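Local coordinates for lipase, class 3 (Penicillium roqueforti FM164, PDB 6L7N), which probably hydrolyses the ester bonds of triacylglycerols and related lipids, as a fungal class 3 lipase of the alpha/beta-hydrolase fold, at residues A[109-112]-A[113-116]. Sequence-based numbering, arbitrary orientation.
Sequences LADL and GFWG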
loop_
_atom_site.group_PDB
_atom_site.type_symbol
_atom_site.label_atom_id
_atom_site.label_comp_id
_atom_site.label_asym_id
_atom_site.label_seq_id
_atom_site.Cartn_x
_atom_site.Cartn_y
_atom_site.Cartn_z
ATOM N N LEU A 109 -9.493 6.028 15.413
ATOM C CA LEU A 109 -10.049 6.938 14.420
ATOM C C LEU A 109 -9.210 6.820 13.163
ATOM O O LEU A 109 -7.986 6.717 13.247
ATOM C CB LEU A 109 -10.034 8.405 14.886
ATOM C CG LEU A 109 -10.876 8.754 16.117
ATOM C CD1 LEU A 109 -10.563 10.167 16.577
ATOM C CD2 LEU A 109 -12.368 8.582 15.836
ATOM N N ALA A 110 -9.868 6.855 12.006
ATOM C CA ALA A 110 -9.201 6.771 10.719
ATOM C C ALA A 110 -9.419 8.057 9.929
ATOM O O ALA A 110 -10.317 8.851 10.211
ATOM C CB ALA A 110 -9.706 5.572 9.891
ATOM N N ASP A 111 -8.561 8.256 8.940
ATOM C CA ASP A 111 -8.737 9.328 7.972
ATOM C C ASP A 111 -9.980 9.067 7.139
ATOM O O ASP A 111 -10.115 8.002 6.532
ATOM C CB ASP A 111 -7.526 9.415 7.045
ATOM C CG ASP A 111 -7.678 10.479 6.007
ATOM O OD1 ASP A 111 -8.332 10.273 4.943
ATOM O OD2 ASP A 111 -7.147 11.555 6.267
ATOM N N LEU A 112 -10.877 10.051 7.092
ATOM C CA LEU A 112 -12.188 9.825 6.484
ATOM C C LEU A 112 -12.086 9.475 5.000
ATOM O O LEU A 112 -12.835 8.622 4.507
ATOM C CB LEU A 112 -13.059 11.065 6.670
ATOM C CG LEU A 112 -14.400 11.035 5.924
ATOM C CD1 LEU A 112 -15.270 9.890 6.451
ATOM C CD2 LEU A 112 -15.101 12.378 6.030
ATOM N N GLY A 113 -11.210 10.155 4.259
ATOM C CA GLY A 113 -11.128 9.893 2.825
ATOM C C GLY A 113 -10.721 8.465 2.528
ATOM O O GLY A 113 -11.353 7.768 1.722
ATOM N N PHE A 114 -9.666 8.000 3.197
ATOM C CA PHE A 114 -9.161 6.657 2.933
ATOM C C PHE A 114 -10.164 5.599 3.383
ATOM O O PHE A 114 -10.440 4.635 2.655
ATOM C CB PHE A 114 -7.819 6.456 3.641
ATOM C CG PHE A 114 -6.768 7.466 3.265
ATOM C CD1 PHE A 114 -6.666 7.939 1.958
ATOM C CD2 PHE A 114 -5.856 7.911 4.204
ATOM C CE1 PHE A 114 -5.684 8.856 1.612
ATOM C CE2 PHE A 114 -4.864 8.837 3.860
ATOM C CZ PHE A 114 -4.789 9.314 2.562
ATOM N N TRP A 115 -10.698 5.749 4.603
ATOM C CA TRP A 115 -11.690 4.798 5.086
ATOM C C TRP A 115 -12.889 4.757 4.156
ATOM O O TRP A 115 -13.417 3.682 3.865
ATOM C CB TRP A 115 -12.142 5.160 6.503
ATOM C CG TRP A 115 -13.121 4.182 7.029
ATOM C CD1 TRP A 115 -14.458 4.380 7.258
ATOM C CD2 TRP A 115 -12.853 2.824 7.355
ATOM N NE1 TRP A 115 -15.030 3.224 7.737
ATOM C CE2 TRP A 115 -14.065 2.249 7.786
ATOM C CE3 TRP A 115 -11.702 2.031 7.328
ATOM C CZ2 TRP A 115 -14.152 0.921 8.182
ATOM C CZ3 TRP A 115 -11.795 0.714 7.733
ATOM C CH2 TRP A 115 -13.016 0.175 8.149
ATOM N N GLY A 116 -13.344 5.925 3.701
ATOM C CA GLY A 116 -14.461 5.965 2.771
ATOM C C GLY A 116 -14.175 5.213 1.488
ATOM O O GLY A 116 -15.048 4.516 0.952
#
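D111 reaches forward to F114 as the N-cap of helix 112-135, at the junction where the short strand 110-111 runs straight into one of the helices of the alpha/beta-hydrolase fold. The capping bond passes from F114 N to D111 OD1 at 3.2 Å and is fairly straight, 163° at the hydrogen; OD1 receives it on its anti lone pair, the one turned away from OD2. With CG anti to the backbone N of D111 (chi1 178°), the carboxylate swings forward over the first turn, where OD1 also comes within 3.0 Å of G113 N. A negative charge here would be expected to interact favourably with the positive end of the helix dipole.

Backbone bonds take over from the cap. W115 N donates to D111 O at 3.0 Å, and G116 N donates to L112 O at 2.9 Å, so the regular i to i+4 pattern begins with the carbonyl of the capping residue itself.

Apolar packing is lighter. CB of A110 approaches CB of W115 at 4.2 Å, and the indole leads away from strand 110-111 to meet L155 and D159 of helix 148-161 and the ring of W118 edge-to-face. The F114 ring packs against the same helix, touching A151 and L155, and lies near, without touching, the residues of the probable nucleophile elbow. Strand 110-111 is itself held by its antiparallel partner 99-100, through a backbone pairing of A110 with T100.

The cap and the phenyl ring also meet directly: carboxylate and ring planes are inclined by 31°, and D111 OD1 sits over one ring face, displaced towards the rim, 3.5 Å from F114 CD2.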